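Local coordinates for protein 7beta-hydroxysteroid dehydrogenase (Collinsella aerofaciens, PDB 5FYD) that reduces the 7-oxo group of 7-oxolithocholate with NADPH to give ursodeoxycholate, as a homodimeric short-chain dehydrogenase of a gut bacterium, at residues N115-F123 and G159-V170. Sequence-based numbering, arbitrary orientation.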
loop_
_atom_site.group_PDB
_atom_site.type_symbol
_atom_site.label_atom_id
_atom_site.label_comp_id
_atom_site.label_asym_id
_atom_site.label_seq_id
_atom_site.Cartn_x
_atom_site.Cartn_y
_atom_site.Cartn_z
ATOM N N ASN A 115 13.598 -0.421 -12.939
ATOM C CA ASN A 115 12.773 -1.156 -13.893
ATOM C C ASN A 115 13.464 -1.407 -15.230
ATOM O O ASN A 115 13.048 -2.300 -15.989
ATOM C CB ASN A 115 11.441 -0.422 -14.121
ATOM C CG ASN A 115 10.666 -0.201 -12.832
ATOM O OD1 ASN A 115 10.632 -1.058 -11.943
ATOM N ND2 ASN A 115 10.029 0.931 -12.730
ATOM N N VAL A 116 14.484 -0.615 -15.531
ATOM C CA VAL A 116 15.178 -0.673 -16.828
ATOM C C VAL A 116 16.665 -0.996 -16.716
ATOM O O VAL A 116 17.140 -1.984 -17.309
ATOM C CB VAL A 116 14.967 0.631 -17.630
ATOM C CG1 VAL A 116 15.689 0.570 -18.975
ATOM C CG2 VAL A 116 13.467 0.862 -17.841
ATOM N N VAL A 117 17.433 -0.152 -16.026
ATOM C CA VAL A 117 18.886 -0.278 -16.048
ATOM C C VAL A 117 19.424 -1.463 -15.243
ATOM O O VAL A 117 20.176 -2.298 -15.789
ATOM C CB VAL A 117 19.584 1.030 -15.630
ATOM C CG1 VAL A 117 21.098 0.855 -15.563
ATOM C CG2 VAL A 117 19.172 2.169 -16.566
ATOM N N THR A 118 19.096 -1.527 -13.951
ATOM C CA THR A 118 19.493 -2.674 -13.140
ATOM C C THR A 118 18.907 -3.952 -13.701
ATOM O O THR A 118 19.590 -4.954 -13.778
ATOM C CB THR A 118 19.104 -2.519 -11.666
ATOM O OG1 THR A 118 19.672 -1.295 -11.157
ATOM C CG2 THR A 118 19.601 -3.714 -10.844
ATOM N N PHE A 119 17.649 -3.885 -14.122
ATOM C CA PHE A 119 17.004 -4.992 -14.826
ATOM C C PHE A 119 17.863 -5.505 -15.984
ATOM O O PHE A 119 18.221 -6.689 -16.009
ATOM C CB PHE A 119 15.636 -4.587 -15.357
ATOM C CG PHE A 119 15.135 -5.497 -16.426
ATOM C CD1 PHE A 119 14.812 -6.825 -16.129
ATOM C CD2 PHE A 119 15.041 -5.075 -17.739
ATOM C CE1 PHE A 119 14.366 -7.675 -17.110
ATOM C CE2 PHE A 119 14.588 -5.936 -18.728
ATOM C CZ PHE A 119 14.257 -7.246 -18.416
ATOM N N LEU A 120 18.191 -4.617 -16.922
ATOM C CA LEU A 120 18.903 -5.053 -18.117
ATOM C C LEU A 120 20.346 -5.484 -17.823
ATOM O O LEU A 120 20.821 -6.410 -18.449
ATOM C CB LEU A 120 18.876 -4.000 -19.221
ATOM C CG LEU A 120 19.226 -4.579 -20.606
ATOM C CD1 LEU A 120 18.225 -5.621 -21.116
ATOM C CD2 LEU A 120 19.337 -3.457 -21.628
ATOM N N LYS A 121 21.034 -4.802 -16.908
ATOM C CA LYS A 121 22.383 -5.216 -16.521
ATOM C C LYS A 121 22.362 -6.656 -16.034
ATOM O O LYS A 121 23.183 -7.475 -16.457
ATOM C CB LYS A 121 22.955 -4.300 -15.425
ATOM C CG LYS A 121 23.406 -2.939 -15.934
ATOM C CD LYS A 121 24.026 -2.130 -14.804
ATOM C CE LYS A 121 24.776 -0.924 -15.342
ATOM N NZ LYS A 121 25.514 -0.280 -14.214
ATOM N N CYS A 122 21.401 -6.957 -15.159
ATOM C CA CYS A 122 21.293 -8.298 -14.611
ATOM C C CYS A 122 20.924 -9.279 -15.700
ATOM O O CYS A 122 21.540 -10.335 -15.812
ATOM C CB CYS A 122 20.291 -8.344 -13.462
ATOM S SG CYS A 122 20.884 -7.515 -11.981
ATOM N N PHE A 123 19.919 -8.946 -16.504
ATOM C CA PHE A 123 19.448 -9.865 -17.555
ATOM C C PHE A 123 20.592 -10.173 -18.527
ATOM O O PHE A 123 20.818 -11.325 -18.873
ATOM C CB PHE A 123 18.301 -9.226 -18.312
ATOM C CG PHE A 123 17.414 -10.158 -19.118
ATOM C CD1 PHE A 123 17.442 -11.547 -19.032
ATOM C CD2 PHE A 123 16.456 -9.568 -19.946
ATOM C CE1 PHE A 123 16.584 -12.317 -19.798
ATOM C CE2 PHE A 123 15.578 -10.320 -20.684
ATOM C CZ PHE A 123 15.639 -11.704 -20.610
ATOM N N GLY A 159 8.118 1.068 -17.578
ATOM C CA GLY A 159 9.172 0.174 -17.145
ATOM C C GLY A 159 8.772 -1.285 -17.252
ATOM O O GLY A 159 9.559 -2.123 -17.725
ATOM N N LYS A 160 7.546 -1.610 -16.830
ATOM C CA LYS A 160 7.084 -2.984 -16.938
ATOM C C LYS A 160 6.936 -3.410 -18.400
ATOM O O LYS A 160 7.193 -4.563 -18.738
ATOM C CB LYS A 160 5.799 -3.220 -16.138
ATOM C CG LYS A 160 6.012 -3.215 -14.639
ATOM C CD LYS A 160 7.146 -4.165 -14.253
ATOM C CE LYS A 160 6.960 -4.884 -12.950
ATOM N NZ LYS A 160 8.209 -5.631 -12.661
ATOM N N ALA A 161 6.575 -2.479 -19.286
ATOM C CA ALA A 161 6.533 -2.797 -20.723
ATOM C C ALA A 161 7.927 -3.059 -21.288
ATOM O O ALA A 161 8.116 -3.907 -22.178
ATOM C CB ALA A 161 5.845 -1.696 -21.495
ATOM N N PHE A 162 8.913 -2.306 -20.810
ATOM C CA PHE A 162 10.308 -2.560 -21.208
ATOM C C PHE A 162 10.703 -3.991 -20.829
ATOM O O PHE A 162 11.227 -4.770 -21.650
ATOM C CB PHE A 162 11.238 -1.551 -20.540
ATOM C CG PHE A 162 12.651 -1.636 -21.013
ATOM C CD1 PHE A 162 13.532 -2.543 -20.461
ATOM C CD2 PHE A 162 13.083 -0.813 -22.050
ATOM C CE1 PHE A 162 14.837 -2.620 -20.906
ATOM C CE2 PHE A 162 14.367 -0.882 -22.499
ATOM C CZ PHE A 162 15.257 -1.773 -21.922
ATOM N N ILE A 163 10.417 -4.361 -19.581
ATOM C CA ILE A 163 10.732 -5.712 -19.097
ATOM C C ILE A 163 9.978 -6.755 -19.929
ATOM O O ILE A 163 10.554 -7.766 -20.336
ATOM C CB ILE A 163 10.387 -5.874 -17.601
ATOM C CG1 ILE A 163 11.328 -4.997 -16.759
ATOM C CG2 ILE A 163 10.432 -7.340 -17.181
ATOM C CD1 ILE A 163 10.955 -4.865 -15.303
ATOM N N LEU A 164 8.695 -6.492 -20.191
ATOM C CA LEU A 164 7.870 -7.422 -20.967
ATOM C C LEU A 164 8.478 -7.650 -22.360
ATOM O O LEU A 164 8.786 -8.785 -22.755
ATOM C CB LEU A 164 6.457 -6.877 -21.105
ATOM C CG LEU A 164 5.477 -7.659 -21.973
ATOM C CD1 LEU A 164 5.229 -9.092 -21.525
ATOM C CD2 LEU A 164 4.187 -6.870 -22.021
ATOM N N LYS A 165 8.636 -6.574 -23.096
ATOM C CA LYS A 165 9.084 -6.699 -24.481
ATOM C C LYS A 165 10.529 -7.195 -24.613
ATOM O O LYS A 165 10.838 -7.962 -25.543
ATOM C CB LYS A 165 8.861 -5.404 -25.258
ATOM C CG LYS A 165 7.398 -4.981 -25.384
ATOM C CD LYS A 165 6.542 -5.950 -26.176
ATOM C CE LYS A 165 5.097 -5.950 -25.698
ATOM N NZ LYS A 165 4.368 -7.070 -26.284
ATOM N N MET A 166 11.414 -6.782 -23.703
ATOM C CA MET A 166 12.776 -7.297 -23.713
ATOM C C MET A 166 12.763 -8.797 -23.466
ATOM O O MET A 166 13.466 -9.548 -24.124
ATOM C CB MET A 166 13.654 -6.611 -22.661
ATOM C CG MET A 166 15.138 -6.974 -22.807
ATOM S SD MET A 166 15.789 -6.175 -24.304
ATOM C CE MET A 166 17.245 -7.136 -24.647
ATOM N N THR A 167 11.976 -9.241 -22.476
ATOM C CA THR A 167 11.967 -10.661 -22.109
ATOM C C THR A 167 11.289 -11.499 -23.185
ATOM O O THR A 167 11.741 -12.609 -23.471
ATOM C CB THR A 167 11.355 -10.888 -20.726
ATOM O OG1 THR A 167 12.027 -10.056 -19.779
ATOM C CG2 THR A 167 11.508 -12.344 -20.290
ATOM N N GLU A 168 10.241 -10.965 -23.804
ATOM C CA GLU A 168 9.582 -11.659 -24.919
ATOM C C GLU A 168 10.575 -11.919 -26.037
ATOM O O GLU A 168 10.633 -13.019 -26.568
ATOM C CB GLU A 168 8.381 -10.876 -25.450
ATOM C CG GLU A 168 7.179 -10.865 -24.505
ATOM C CD GLU A 168 5.980 -10.112 -25.048
ATOM O OE1 GLU A 168 6.146 -9.119 -25.784
ATOM O OE2 GLU A 168 4.834 -10.496 -24.732
ATOM N N ALA A 169 11.367 -10.902 -26.363
ATOM C CA ALA A 169 12.380 -11.016 -27.423
ATOM C C ALA A 169 13.383 -12.105 -27.106
ATOM O O ALA A 169 13.622 -12.991 -27.937
ATOM C CB ALA A 169 13.081 -9.695 -27.615
ATOM N N VAL A 170 13.915 -12.068 -25.892
ATOM C CA VAL A 170 14.936 -13.026 -25.450
ATOM C C VAL A 170 14.358 -14.438 -25.330
ATOM O O VAL A 170 15.040 -15.418 -25.667
ATOM C CB VAL A 170 15.620 -12.565 -24.137
ATOM C CG1 VAL A 170 16.561 -13.626 -23.581
ATOM C CG2 VAL A 170 16.376 -11.276 -24.366
HETATM O O HOH W 1 10.255 -3.855 -12.334
#
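Phe-119 enters helix 159-170 as a knob, held among Phe-162, Ile-163, Met-166 and Thr-167. Its CG stands anti to the backbone N (chi1 162°), which carries the ring across to the partner helix. Ile-163 CG1 sits over one ring face, 3.7 Å from the centroid, as a CH-pi contact. Thr-167 OG1 and Met-166 CB lie at the ring edge. With an alanine here, Ile-163 CG1 would probably lose its aromatic partner and a gap would open between the helices. Val-116 CG1 makes a second CH-pi contact, over the face of Phe-162, 3.8 Å from the centroid. Farther along, Phe-123 CZ meets Val-170 CB at 3.6 Å, and Leu-120 CD1 meets Met-166 CG. Thr-167 OG1 donates to Ile-163 O at 2.8 Å, which ties the hydroxyl to its own helix; Asn-140 is a further partner. The helices come closest at Gly-159, which has no side chain, and its CA packs directly against Asn-115 CB at 3.8 Å. One water bridges Asn-115 OD1 (2.8 Å) and Lys-160 NZ (2.7 Å). Asn-115 ND2 is anchored on Leu-94 O, and Lys-160 NZ also bonds to Val-141 O. As in related enzymes, Lys-160 probably lowers the pKa of Tyr-156, the likely proton acceptor. Segments 115-123 and 159-170 run nearly parallel, at 24°; their helices lie on one side of the Rossmann-fold sheet. The water joining Asn-115 to Lys-160 is consistent with the Asn-Ser-Tyr-Lys tetrad of short-chain dehydrogenases.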